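Local atomic coordinates of benzoylformate Decarboxylase (Polynucleobacter necessarius, PDB entry 4K9Q), a protein that probably decarboxylates benzoylformate as a thiamine diphosphate- and magnesium-dependent lyase of the TPP enzyme family. Residues Met79-Thr84 and Leu400-Pro405; Tyr127-Pro132 and Pro136-Arg141; Leu350-Val355 and Val377-Asp382; Gly413-Gly418 and Gln445-Ile450. All blocks are in the same frame, centred on the assembly; numbering follows the deposited sequence.

Contact 1 (Met79-Thr84 and Leu400-Pro405); sequences MGCLLT and LGWDLP. With TPP (thiamine diphosphate), chain D.
Thr84 lays its methyl over one face of the Trp402 indole. CG2 of Thr84 sits 3.6 Å from the centroid of the five-membered ring of Trp402, 17° off the ring normal, a CH-pi contact. It lies closest to the rim, with Thr84 CG2 3.5 Å from Trp402 CD1. With CG2 anti to the backbone N of Thr84, OG1 is left to hydrogen-bond Ser397. Cys81 meets the same ring at its edge. Its SG is 5.3 Å from the centroid of the Trp402 five-membered ring, a sulfur-aromatic contact, and also reaches Gly401 O at 3.8 Å. The Trp402 ring is also packed against Ala52 and Gln59 of helix 47-61. With an alanine at this position, the Thr84 methyl would probably face a gap and Asp55 would lose its indole N-H partner.

The contact joins the pyrimidine-type N-terminal domain to the start of helix 403-417 in the pyrophosphate-type C-terminal domain, the two related cofactor-binding domains of this family. Two residues before Trp402, Leu400 belongs to the cofactor pocket. Its N donates to N3' of thiamine diphosphate at 3.1 Å, and its CD1 lies 3.4 Å from C4 of the thiazolium ring.

The wetter part lies at the nitrogen end of the indole. There a water takes a weak bond from Trp402 NE1 and gives one to Cys81 O at 2.8 Å. Trp402 NE1 also bonds to Asp55. The water joins the helix backbone to the indole N-H beside the Thr84 methyl, although the residues around it are buried.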
loop_
_atom_site.group_PDB
_atom_site.type_symbol
_atom_site.label_atom_id
_atom_site.label_comp_id
_atom_site.label_asym_id
_atom_site.label_seq_id
_atom_site.Cartn_x
_atom_site.Cartn_y
_atom_site.Cartn_z
ATOM N N MET A 79 14.920 -1.182 -8.192
ATOM C CA MET A 79 14.370 -1.355 -6.840
ATOM C C MET A 79 15.318 -2.000 -5.815
ATOM O O MET A 79 15.227 -1.709 -4.608
ATOM C CB MET A 79 13.013 -2.082 -6.858
ATOM C CG MET A 79 11.849 -1.201 -7.260
ATOM S SD MET A 79 11.634 0.243 -6.196
ATOM C CE MET A 79 11.611 -0.479 -4.556
ATOM N N GLY A 80 16.202 -2.885 -6.273
ATOM C CA GLY A 80 17.164 -3.509 -5.376
ATOM C C GLY A 80 18.155 -2.478 -4.845
ATOM O O GLY A 80 18.431 -2.401 -3.647
ATOM N N CYS A 81 18.694 -1.661 -5.735
ATOM C CA CYS A 81 19.599 -0.618 -5.287
ATOM C C CYS A 81 18.879 0.495 -4.513
ATOM O O CYS A 81 19.483 1.149 -3.680
ATOM C CB CYS A 81 20.441 -0.088 -6.446
ATOM S SG CYS A 81 21.760 -1.270 -6.846
ATOM N N LEU A 82 17.589 0.686 -4.760
ATOM C CA LEU A 82 16.841 1.671 -3.989
ATOM C C LEU A 82 16.661 1.179 -2.541
ATOM O O LEU A 82 16.848 1.933 -1.597
ATOM C CB LEU A 82 15.500 1.969 -4.657
ATOM C CG LEU A 82 14.634 3.002 -3.932
ATOM C CD1 LEU A 82 15.424 4.271 -3.663
ATOM C CD2 LEU A 82 13.401 3.309 -4.779
ATOM N N LEU A 83 16.320 -0.100 -2.373
ATOM C CA LEU A 83 16.297 -0.706 -1.046
ATOM C C LEU A 83 17.626 -0.410 -0.349
ATOM O O LEU A 83 17.666 0.013 0.806
ATOM C CB LEU A 83 16.056 -2.221 -1.164
ATOM C CG LEU A 83 15.955 -3.118 0.075
ATOM C CD1 LEU A 83 15.311 -4.452 -0.285
ATOM C CD2 LEU A 83 17.327 -3.362 0.692
ATOM N N THR A 84 18.729 -0.604 -1.062
ATOM C CA THR A 84 20.038 -0.401 -0.458
ATOM C C THR A 84 20.288 1.073 -0.102
ATOM O O THR A 84 20.805 1.379 0.976
ATOM C CB THR A 84 21.134 -0.963 -1.362
ATOM O OG1 THR A 84 20.925 -2.377 -1.513
ATOM C CG2 THR A 84 22.522 -0.689 -0.775
ATOM N N LEU A 400 23.632 -7.593 -3.471
ATOM C CA LEU A 400 24.684 -7.588 -4.473
ATOM C C LEU A 400 24.298 -6.749 -5.689
ATOM O O LEU A 400 23.119 -6.643 -6.041
ATOM C CB LEU A 400 25.018 -9.022 -4.896
ATOM C CG LEU A 400 25.475 -9.949 -3.775
ATOM C CD1 LEU A 400 25.811 -11.334 -4.351
ATOM C CD2 LEU A 400 26.684 -9.347 -3.071
ATOM N N GLY A 401 25.300 -6.141 -6.317
ATOM C CA GLY A 401 25.079 -5.257 -7.450
ATOM C C GLY A 401 25.193 -3.787 -7.072
ATOM O O GLY A 401 25.041 -2.910 -7.915
ATOM N N TRP A 402 25.462 -3.510 -5.800
ATOM C CA TRP A 402 25.543 -2.119 -5.367
ATOM C C TRP A 402 26.960 -1.561 -5.488
ATOM O O TRP A 402 27.151 -0.436 -5.951
ATOM C CB TRP A 402 25.044 -1.964 -3.928
ATOM C CG TRP A 402 25.013 -0.533 -3.481
ATOM C CD1 TRP A 402 24.031 0.387 -3.736
ATOM C CD2 TRP A 402 26.011 0.147 -2.714
ATOM N NE1 TRP A 402 24.358 1.593 -3.167
ATOM C CE2 TRP A 402 25.569 1.473 -2.533
ATOM C CE3 TRP A 402 27.242 -0.236 -2.165
ATOM C CZ2 TRP A 402 26.313 2.425 -1.827
ATOM C CZ3 TRP A 402 27.979 0.713 -1.452
ATOM C CH2 TRP A 402 27.508 2.025 -1.294
ATOM N N ASP A 403 27.948 -2.344 -5.072
ATOM C CA ASP A 403 29.293 -1.796 -4.860
ATOM C C ASP A 403 30.046 -1.438 -6.133
ATOM O O ASP A 403 30.772 -0.440 -6.174
ATOM C CB ASP A 403 30.127 -2.716 -3.962
ATOM C CG ASP A 403 29.675 -2.657 -2.505
ATOM O OD1 ASP A 403 30.210 -1.802 -1.769
ATOM O OD2 ASP A 403 28.771 -3.435 -2.114
ATOM N N LEU A 404 29.881 -2.244 -7.178
ATOM C CA LEU A 404 30.561 -1.959 -8.429
ATOM C C LEU A 404 30.193 -0.566 -8.968
ATOM O O LEU A 404 31.074 0.263 -9.180
ATOM C CB LEU A 404 30.331 -3.072 -9.458
ATOM C CG LEU A 404 31.138 -2.949 -10.754
ATOM C CD1 LEU A 404 31.199 -4.298 -11.443
ATOM C CD2 LEU A 404 30.543 -1.889 -11.679
ATOM N N PRO A 405 28.894 -0.296 -9.168
ATOM C CA PRO A 405 28.543 1.076 -9.559
ATOM C C PRO A 405 28.760 2.120 -8.447
ATOM O O PRO A 405 29.114 3.266 -8.751
ATOM C CB PRO A 405 27.067 0.968 -9.979
ATOM C CG PRO A 405 26.568 -0.306 -9.344
ATOM C CD PRO A 405 27.751 -1.226 -9.263
HETATM N "N1'" TPP D . 21.127 -11.640 -5.189
HETATM C "C2'" TPP D . 21.286 -10.364 -4.670
HETATM C CM2 TPP D . 20.805 -9.168 -5.436
HETATM N "N3'" TPP D . 21.873 -10.171 -3.434
HETATM C "C4'" TPP D . 22.313 -11.251 -2.710
HETATM N "N4'" TPP D . 22.864 -11.059 -1.513
HETATM C "C5'" TPP D . 22.191 -12.536 -3.239
HETATM C "C6'" TPP D . 21.580 -12.739 -4.476
HETATM C "C7'" TPP D . 22.672 -13.722 -2.444
HETATM N N3 TPP D . 24.113 -13.890 -2.316
HETATM C C2 TPP D . 24.849 -13.548 -1.193
HETATM S S1 TPP D . 26.422 -13.876 -1.310
HETATM C C5 TPP D . 26.225 -14.478 -2.797
HETATM C C4 TPP D . 24.912 -14.453 -3.260
HETATM C CM4 TPP D . 24.442 -14.946 -4.606
HETATM C C6 TPP D . 27.458 -15.016 -3.467
HETATM C C7 TPP D . 28.557 -13.997 -3.720
HETATM O O7 TPP D . 29.472 -14.654 -4.567
HETATM P PA TPP D . 30.849 -13.959 -5.021
HETATM O O1A TPP D . 30.580 -12.519 -5.353
HETATM O O2A TPP D . 31.436 -14.687 -6.187
HETATM O O3A TPP D . 31.739 -13.942 -3.683
HETATM P PB TPP D . 32.449 -15.179 -2.939
HETATM O O1B TPP D . 31.521 -15.602 -1.847
HETATM O O2B TPP D . 33.742 -14.634 -2.374
HETATM O O3B TPP D . 32.675 -16.319 -3.879
HETATM O O HOH W 1 21.786 2.695 -4.112
#

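Contact 2 (Tyr127-Pro132 and Pro136-Arg141)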
loop_
_atom_site.group_PDB
_atom_site.type_symbol
_atom_site.label_atom_id
_atom_site.label_comp_id
_atom_site.label_asym_id
_atom_site.label_seq_id
_atom_site.Cartn_x
_atom_site.Cartn_y
_atom_site.Cartn_z
ATOM N N TYR A 127 5.499 10.493 -4.402
ATOM C CA TYR A 127 4.497 11.490 -4.783
ATOM C C TYR A 127 4.430 11.724 -6.281
ATOM O O TYR A 127 5.446 11.686 -6.973
ATOM C CB TYR A 127 4.860 12.808 -4.101
ATOM C CG TYR A 127 3.767 13.838 -3.979
ATOM C CD1 TYR A 127 2.644 13.599 -3.194
ATOM C CD2 TYR A 127 3.892 15.079 -4.588
ATOM C CE1 TYR A 127 1.655 14.564 -3.052
ATOM C CE2 TYR A 127 2.913 16.046 -4.452
ATOM C CZ TYR A 127 1.797 15.783 -3.686
ATOM O OH TYR A 127 0.823 16.750 -3.551
ATOM N N GLU A 128 3.229 12.009 -6.766
ATOM C CA GLU A 128 3.023 12.460 -8.142
ATOM C C GLU A 128 2.267 13.788 -8.068
ATOM O O GLU A 128 1.089 13.800 -7.715
ATOM C CB GLU A 128 2.214 11.415 -8.911
ATOM C CG GLU A 128 2.069 11.655 -10.415
ATOM C CD GLU A 128 1.573 10.406 -11.152
ATOM O OE1 GLU A 128 2.419 9.607 -11.608
ATOM O OE2 GLU A 128 0.339 10.214 -11.273
ATOM N N PRO A 129 2.943 14.917 -8.370
ATOM C CA PRO A 129 2.315 16.234 -8.141
ATOM C C PRO A 129 0.922 16.369 -8.766
ATOM O O PRO A 129 0.662 15.859 -9.861
ATOM C CB PRO A 129 3.305 17.207 -8.801
ATOM C CG PRO A 129 4.631 16.522 -8.620
ATOM C CD PRO A 129 4.324 15.055 -8.867
ATOM N N ALA A 130 0.033 17.065 -8.061
ATOM C CA ALA A 130 -1.364 17.175 -8.464
ATOM C C ALA A 130 -1.573 18.143 -9.633
ATOM O O ALA A 130 -2.642 18.167 -10.223
ATOM C CB ALA A 130 -2.236 17.594 -7.266
ATOM N N ARG A 131 -0.558 18.938 -9.956
ATOM C CA ARG A 131 -0.605 19.822 -11.124
ATOM C C ARG A 131 0.820 20.280 -11.466
ATOM O O ARG A 131 1.722 20.184 -10.631
ATOM C CB ARG A 131 -1.521 21.020 -10.860
ATOM C CG ARG A 131 -1.117 21.780 -9.652
ATOM C CD ARG A 131 -2.141 22.815 -9.189
ATOM N NE ARG A 131 -1.471 23.619 -8.183
ATOM C CZ ARG A 131 -1.636 24.919 -8.015
ATOM N NH1 ARG A 131 -2.500 25.589 -8.770
ATOM N NH2 ARG A 131 -0.937 25.539 -7.075
ATOM N N PRO A 132 1.036 20.745 -12.705
ATOM C CA PRO A 132 2.365 21.246 -13.082
ATOM C C PRO A 132 2.870 22.341 -12.136
ATOM O O PRO A 132 4.058 22.380 -11.816
ATOM C CB PRO A 132 2.140 21.836 -14.477
ATOM C CG PRO A 132 0.906 21.172 -14.995
ATOM C CD PRO A 132 0.067 20.799 -13.813
ATOM N N PRO A 136 7.856 22.398 -8.808
ATOM C CA PRO A 136 8.981 22.961 -8.050
ATOM C C PRO A 136 8.820 22.742 -6.550
ATOM O O PRO A 136 9.773 22.309 -5.897
ATOM C CB PRO A 136 8.935 24.455 -8.394
ATOM C CG PRO A 136 8.231 24.512 -9.727
ATOM C CD PRO A 136 7.216 23.403 -9.680
ATOM N N GLY A 137 7.631 23.010 -6.016
ATOM C CA GLY A 137 7.389 22.774 -4.601
ATOM C C GLY A 137 7.570 21.323 -4.190
ATOM O O GLY A 137 7.990 21.049 -3.066
ATOM N N ALA A 138 7.236 20.394 -5.088
ATOM C CA ALA A 138 7.417 18.961 -4.822
ATOM C C ALA A 138 8.903 18.597 -4.733
ATOM O O ALA A 138 9.309 17.766 -3.898
ATOM C CB ALA A 138 6.703 18.119 -5.874
ATOM N N PHE A 139 9.721 19.217 -5.585
ATOM C CA PHE A 139 11.165 19.057 -5.459
ATOM C C PHE A 139 11.688 19.589 -4.118
ATOM O O PHE A 139 12.551 18.968 -3.486
ATOM C CB PHE A 139 11.905 19.696 -6.639
ATOM C CG PHE A 139 12.078 18.769 -7.819
ATOM C CD1 PHE A 139 13.244 18.035 -7.970
ATOM C CD2 PHE A 139 11.069 18.626 -8.760
ATOM C CE1 PHE A 139 13.420 17.173 -9.061
ATOM C CE2 PHE A 139 11.237 17.772 -9.859
ATOM C CZ PHE A 139 12.415 17.044 -10.004
ATOM N N MET A 140 11.171 20.738 -3.677
ATOM C CA MET A 140 11.579 21.252 -2.372
ATOM C C MET A 140 11.167 20.302 -1.238
ATOM O O MET A 140 11.955 20.031 -0.335
ATOM C CB MET A 140 11.012 22.650 -2.116
ATOM C CG MET A 140 11.534 23.269 -0.825
ATOM S SD MET A 140 13.316 23.529 -0.846
ATOM C CE MET A 140 13.821 22.590 0.599
ATOM N N ARG A 141 9.930 19.815 -1.274
ATOM C CA ARG A 141 9.476 18.869 -0.252
ATOM C C ARG A 141 10.288 17.579 -0.330
ATOM O O ARG A 141 10.592 16.968 0.690
ATOM C CB ARG A 141 7.979 18.580 -0.401
ATOM C CG ARG A 141 7.424 17.595 0.634
ATOM C CD ARG A 141 5.894 17.604 0.658
ATOM N NE ARG A 141 5.409 16.529 1.517
ATOM C CZ ARG A 141 4.155 16.092 1.565
ATOM N NH1 ARG A 141 3.205 16.646 0.817
ATOM N NH2 ARG A 141 3.849 15.095 2.387
#
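Ala138 CB carries the apolar contact: it points toward the 127-132 segment and touches Pro129 CG at 3.8 Å. The same Ala138 CB lies 4.3 Å from Tyr127 CD2, at the edge of the tyrosine ring and near its plane. One methyl thus packs against both the proline and the phenol.

A backbone carbonyl makes a separate contact near the turn into the helix, where Pro132 O lies 3.9 Å from Pro136 CD.

The charged part is slight within the contact itself. Arg141 CZ stands over the face of Tyr127, 5.7 Å from the ring centroid, which is long and at most a weak cation-pi attraction. The extended side chain carries the guanidinium over the ring face. Its stronger partner is Glu107 of a neighbouring subunit, through a salt bridge from NH2. Arg131 likewise forms a salt bridge to Glu102 of that subunit, and its NE pairs with Asp134 of its own chain.

The segment 127-132 leaves the outermost strand 126-127 of the N-terminal parallel sheet and leads into helix 135-147. This helix packs on strand 154-159 through Phe139, which touches Leu156 and Leu158, and on helix 4-15 through Pro136 and Phe139.

Contact 3 (Leu350-Val355 and Val377-Asp382); sequences LRPHAV and VPLMQD
His353 and Asp382 share the one hydrogen bond between segments 350-355 and 377-382. His353 NE2 donates to Asp382 OD2 at 2.9 Å, with an N-H...O angle of 159°. The oxygen lies almost in the imidazole plane and receives the proton on its anti lone pair. The carboxylate is turned 48° from the ring. His353 has its CG anti to the backbone N (chi1 -164°), which carries the ring across to the other helix. Beside this bond, Leu379 CD1 meets Pro352 CG at 3.6 Å and His353 N at 3.8 Å. Leu379 CD2 comes to the edge of the imidazole, 4.0 Å from His353 CD2.

In the second shell, His353 ND1 bonds to Glu357, one turn further along. The imidazole is therefore held at both nitrogens, between two carboxylates, and these would probably favour a protonated ring. Asp382 OD2 also accepts from Thr341 N, while OD1 forms a salt bridge to Arg385. A leucine in place of His353 would probably leave Glu357 and Asp382 without their shared mate and the two segments without their direct polar link.

This His-carboxylate bond joins helices flanking the parallel sheet of the C-terminal domain. The Pro352 side chain is about 8 Å from the bound thiamine diphosphate. Helix 352-361 packs through Val355 on helix 501-513 and strand 517-523. Helix 377-383 rests on Glu371 of strand 368-372 through Val377 and Met380.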
loop_
_atom_site.group_PDB
_atom_site.type_symbol
_atom_site.label_atom_id
_atom_site.label_comp_id
_atom_site.label_asym_id
_atom_site.label_seq_id
_atom_site.Cartn_x
_atom_site.Cartn_y
_atom_site.Cartn_z
ATOM N N LEU A 350 46.295 -19.375 -5.757
ATOM C CA LEU A 350 46.516 -18.222 -4.894
ATOM C C LEU A 350 45.481 -18.132 -3.775
ATOM O O LEU A 350 44.295 -18.355 -3.992
ATOM C CB LEU A 350 46.484 -16.938 -5.722
ATOM C CG LEU A 350 47.592 -16.781 -6.766
ATOM C CD1 LEU A 350 47.380 -15.515 -7.573
ATOM C CD2 LEU A 350 48.936 -16.764 -6.068
ATOM N N ARG A 351 45.949 -17.808 -2.575
ATOM C CA ARG A 351 45.073 -17.648 -1.424
ATOM C C ARG A 351 44.690 -16.186 -1.249
ATOM O O ARG A 351 45.537 -15.298 -1.325
ATOM C CB ARG A 351 45.763 -18.175 -0.172
ATOM C CG ARG A 351 46.048 -19.668 -0.260
ATOM C CD ARG A 351 46.749 -20.155 0.971
ATOM N NE ARG A 351 47.084 -21.571 0.872
ATOM C CZ ARG A 351 47.728 -22.241 1.820
ATOM N NH1 ARG A 351 48.106 -21.615 2.925
ATOM N NH2 ARG A 351 47.995 -23.531 1.661
ATOM N N PRO A 352 43.396 -15.922 -1.004
ATOM C CA PRO A 352 42.934 -14.531 -0.947
ATOM C C PRO A 352 43.616 -13.646 0.112
ATOM O O PRO A 352 43.787 -12.456 -0.160
ATOM C CB PRO A 352 41.426 -14.669 -0.686
ATOM C CG PRO A 352 41.243 -16.042 -0.125
ATOM C CD PRO A 352 42.307 -16.887 -0.780
ATOM N N HIS A 353 43.999 -14.184 1.271
ATOM C CA HIS A 353 44.692 -13.355 2.261
ATOM C C HIS A 353 46.017 -12.850 1.664
ATOM O O HIS A 353 46.409 -11.708 1.888
ATOM C CB HIS A 353 44.937 -14.123 3.565
ATOM C CG HIS A 353 45.280 -13.251 4.739
ATOM N ND1 HIS A 353 46.491 -12.602 4.863
ATOM C CD2 HIS A 353 44.577 -12.946 5.857
ATOM C CE1 HIS A 353 46.516 -11.932 6.002
ATOM N NE2 HIS A 353 45.366 -12.126 6.624
ATOM N N ALA A 354 46.699 -13.689 0.889
ATOM C CA ALA A 354 47.961 -13.252 0.295
ATOM C C ALA A 354 47.713 -12.208 -0.786
ATOM O O ALA A 354 48.454 -11.236 -0.902
ATOM C CB ALA A 354 48.734 -14.434 -0.261
ATOM N N VAL A 355 46.666 -12.413 -1.584
ATOM C CA VAL A 355 46.270 -11.429 -2.587
ATOM C C VAL A 355 46.024 -10.076 -1.910
ATOM O O VAL A 355 46.526 -9.041 -2.359
ATOM C CB VAL A 355 45.012 -11.880 -3.367
ATOM C CG1 VAL A 355 44.500 -10.757 -4.276
ATOM C CG2 VAL A 355 45.325 -13.127 -4.187
ATOM N N VAL A 377 35.599 -11.304 3.470
ATOM C CA VAL A 377 35.465 -10.192 4.418
ATOM C C VAL A 377 36.380 -10.280 5.664
ATOM O O VAL A 377 37.051 -9.302 6.005
ATOM C CB VAL A 377 33.986 -9.951 4.792
ATOM C CG1 VAL A 377 33.875 -8.956 5.949
ATOM C CG2 VAL A 377 33.237 -9.456 3.554
ATOM N N PRO A 378 36.414 -11.442 6.347
ATOM C CA PRO A 378 37.289 -11.503 7.528
ATOM C C PRO A 378 38.764 -11.305 7.168
ATOM O O PRO A 378 39.517 -10.691 7.932
ATOM C CB PRO A 378 37.048 -12.922 8.078
ATOM C CG PRO A 378 35.705 -13.320 7.524
ATOM C CD PRO A 378 35.658 -12.692 6.156
ATOM N N LEU A 379 39.180 -11.805 6.008
ATOM C CA LEU A 379 40.559 -11.629 5.578
ATOM C C LEU A 379 40.842 -10.152 5.309
ATOM O O LEU A 379 41.891 -9.631 5.678
ATOM C CB LEU A 379 40.846 -12.474 4.330
ATOM C CG LEU A 379 40.371 -13.923 4.422
ATOM C CD1 LEU A 379 40.733 -14.692 3.159
ATOM C CD2 LEU A 379 40.951 -14.600 5.652
ATOM N N MET A 380 39.895 -9.474 4.666
ATOM C CA MET A 380 40.034 -8.055 4.398
ATOM C C MET A 380 40.152 -7.270 5.699
ATOM O O MET A 380 40.959 -6.352 5.814
ATOM C CB MET A 380 38.836 -7.549 3.589
ATOM C CG MET A 380 38.891 -6.063 3.313
ATOM S SD MET A 380 37.314 -5.394 2.729
ATOM C CE MET A 380 36.301 -5.605 4.192
ATOM N N GLN A 381 39.339 -7.635 6.684
ATOM C CA GLN A 381 39.369 -6.979 7.981
ATOM C C GLN A 381 40.717 -7.175 8.687
ATOM O O GLN A 381 41.155 -6.312 9.437
ATOM C CB GLN A 381 38.204 -7.468 8.835
ATOM C CG GLN A 381 36.874 -6.969 8.288
ATOM C CD GLN A 381 35.672 -7.626 8.929
ATOM O OE1 GLN A 381 35.775 -8.687 9.538
ATOM N NE2 GLN A 381 34.512 -6.995 8.781
ATOM N N ASP A 382 41.388 -8.292 8.422
ATOM C CA ASP A 382 42.701 -8.519 9.027
ATOM C C ASP A 382 43.770 -7.660 8.363
ATOM O O ASP A 382 44.696 -7.178 9.019
ATOM C CB ASP A 382 43.115 -9.986 8.917
ATOM C CG ASP A 382 44.351 -10.301 9.751
ATOM O OD1 ASP A 382 44.360 -9.935 10.943
ATOM O OD2 ASP A 382 45.308 -10.904 9.215
#

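Contact 4 (Gly413-Gly418 and Gln445-Ile450)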
loop_
_atom_site.group_PDB
_atom_site.type_symbol
_atom_site.label_atom_id
_atom_site.label_comp_id
_atom_site.label_asym_id
_atom_site.label_seq_id
_atom_site.Cartn_x
_atom_site.Cartn_y
_atom_site.Cartn_z
ATOM N N GLY A 413 32.850 11.544 -6.792
ATOM C CA GLY A 413 32.959 12.371 -5.598
ATOM C C GLY A 413 34.377 12.858 -5.339
ATOM O O GLY A 413 34.579 13.997 -4.912
ATOM N N GLU A 414 35.355 11.988 -5.560
ATOM C CA GLU A 414 36.765 12.363 -5.413
ATOM C C GLU A 414 37.131 13.479 -6.380
ATOM O O GLU A 414 37.968 14.319 -6.074
ATOM C CB GLU A 414 37.676 11.154 -5.637
ATOM C CG GLU A 414 37.601 10.133 -4.509
ATOM C CD GLU A 414 37.952 10.762 -3.167
ATOM O OE1 GLU A 414 39.125 11.154 -2.988
ATOM O OE2 GLU A 414 37.054 10.887 -2.300
ATOM N N GLU A 415 36.524 13.479 -7.561
ATOM C CA GLU A 415 36.824 14.533 -8.524
ATOM C C GLU A 415 36.106 15.830 -8.166
ATOM O O GLU A 415 36.660 16.919 -8.330
ATOM C CB GLU A 415 36.528 14.084 -9.955
ATOM C CG GLU A 415 37.379 12.878 -10.355
ATOM C CD GLU A 415 37.267 12.507 -11.819
ATOM O OE1 GLU A 415 37.428 13.400 -12.677
ATOM O OE2 GLU A 415 37.026 11.315 -12.110
ATOM N N VAL A 416 34.881 15.724 -7.665
ATOM C CA VAL A 416 34.166 16.919 -7.218
ATOM C C VAL A 416 34.883 17.607 -6.057
ATOM O O VAL A 416 35.078 18.821 -6.066
ATOM C CB VAL A 416 32.711 16.613 -6.816
ATOM C CG1 VAL A 416 32.091 17.828 -6.144
ATOM C CG2 VAL A 416 31.903 16.201 -8.044
ATOM N N SER A 417 35.285 16.832 -5.058
ATOM C CA SER A 417 35.965 17.402 -3.902
ATOM C C SER A 417 37.349 17.885 -4.303
ATOM O O SER A 417 37.872 18.851 -3.746
ATOM C CB SER A 417 36.090 16.371 -2.784
ATOM O OG SER A 417 37.096 15.432 -3.090
ATOM N N GLY A 418 37.930 17.204 -5.280
ATOM C CA GLY A 418 39.258 17.530 -5.751
ATOM C C GLY A 418 40.343 16.707 -5.089
ATOM O O GLY A 418 41.513 16.842 -5.431
ATOM N N GLN A 445 33.297 8.263 -17.931
ATOM C CA GLN A 445 33.554 9.417 -17.073
ATOM C C GLN A 445 35.036 9.544 -16.706
ATOM O O GLN A 445 35.441 10.520 -16.073
ATOM C CB GLN A 445 32.705 9.353 -15.796
ATOM C CG GLN A 445 31.201 9.355 -16.036
ATOM C CD GLN A 445 30.693 10.662 -16.639
ATOM O OE1 GLN A 445 31.127 11.750 -16.257
ATOM N NE2 GLN A 445 29.772 10.554 -17.587
ATOM N N LYS A 446 35.828 8.556 -17.111
ATOM C CA LYS A 446 37.258 8.493 -16.790
ATOM C C LYS A 446 37.530 8.530 -15.284
ATOM O O LYS A 446 38.500 9.137 -14.831
ATOM C CB LYS A 446 38.024 9.604 -17.525
ATOM C CG LYS A 446 37.876 9.522 -19.035
ATOM C CD LYS A 446 38.640 10.629 -19.744
ATOM C CE LYS A 446 38.556 10.448 -21.248
ATOM N NZ LYS A 446 37.140 10.400 -21.719
ATOM N N THR A 447 36.684 7.856 -14.512
ATOM C CA THR A 447 36.912 7.738 -13.070
ATOM C C THR A 447 38.086 6.813 -12.774
ATOM O O THR A 447 38.308 5.807 -13.476
ATOM C CB THR A 447 35.660 7.204 -12.314
ATOM O OG1 THR A 447 35.247 5.957 -12.889
ATOM C CG2 THR A 447 34.510 8.201 -12.405
ATOM N N HIS A 448 38.845 7.148 -11.736
ATOM C CA HIS A 448 39.968 6.310 -11.343
ATOM C C HIS A 448 39.463 5.243 -10.378
ATOM O O HIS A 448 39.352 5.473 -9.171
ATOM C CB HIS A 448 41.073 7.145 -10.703
ATOM C CG HIS A 448 42.386 6.430 -10.614
ATOM N ND1 HIS A 448 43.521 7.019 -10.103
ATOM C CD2 HIS A 448 42.740 5.172 -10.971
ATOM C CE1 HIS A 448 44.519 6.155 -10.146
ATOM N NE2 HIS A 448 44.073 5.027 -10.674
ATOM N N VAL A 449 39.130 4.085 -10.941
ATOM C CA VAL A 449 38.538 2.989 -10.190
ATOM C C VAL A 449 39.245 1.718 -10.598
ATOM O O VAL A 449 39.408 1.448 -11.786
ATOM C CB VAL A 449 37.022 2.841 -10.500
ATOM C CG1 VAL A 449 36.436 1.628 -9.762
ATOM C CG2 VAL A 449 36.259 4.115 -10.134
ATOM N N ILE A 450 39.653 0.935 -9.611
ATOM C CA ILE A 450 40.409 -0.278 -9.862
ATOM C C ILE A 450 39.639 -1.451 -9.290
ATOM O O ILE A 450 39.518 -1.593 -8.062
ATOM C CB ILE A 450 41.795 -0.211 -9.191
ATOM C CG1 ILE A 450 42.573 1.004 -9.706
ATOM C CG2 ILE A 450 42.585 -1.498 -9.445
ATOM C CD1 ILE A 450 43.835 1.278 -8.932
HETATM O O HOH W 2 38.475 9.502 -10.206
#
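Glu415 and His448 meet through one water, which accepts from His448 N at 2.8 Å and donates to Glu415 OE2 at 3.0 Å. The acid is thus joined to the backbone of the other segment. In this C-terminal domain, an alpha/beta fold with a parallel six-stranded sheet, the contact sets the end of helix 403-417 beside the link from helix 438-445 into strand 449-455.

That link opens with a Schellman motif. Lys446 has positive phi and ends the preceding helix with two bonds back into its last turn. Thr447 follows, and Glu415 OE2 lies 3.7 Å from Thr447 CA and 4.0 Å from Thr447 CG2. Glu415 reaches this far because its chain is extended beyond CG (chi2 -172°). The direct touch is small, and the water carries the polar link between the segments.

The surroundings hold the turn in place. Thr447 OG1 bonds to Gly442 O in the helix before it, and its side chain packs on Ala411 and Leu412 of helix 403-417. Lys515 bonds to Lys446 O and forms a long, weak ion pair with Glu415 OE1. On the other side of the contact, helix 403-417 closes at Gly418, whose N bonds to Glu414 O at 3.0 Å.

Contact 1 is the most buried and central, its centre about 9 Å from the centre of the chain, and it alone includes a residue that binds the cofactor. Contacts 1 and 4 use opposite ends of helix 403-417, with centres about 20 Å apart, but contact 1 is aromatic and buried while contact 4 is a small water-bridged touch nearer the surface. Contact 3 alone carries a direct side-chain hydrogen bond between its segments. Contact 2 is mainly apolar, and its arginines turn to a neighbouring subunit. Contacts 2 and 3 lie on opposite sides of the chain centre, with centres about 49 Å apart, in the N-terminal and C-terminal parts respectively.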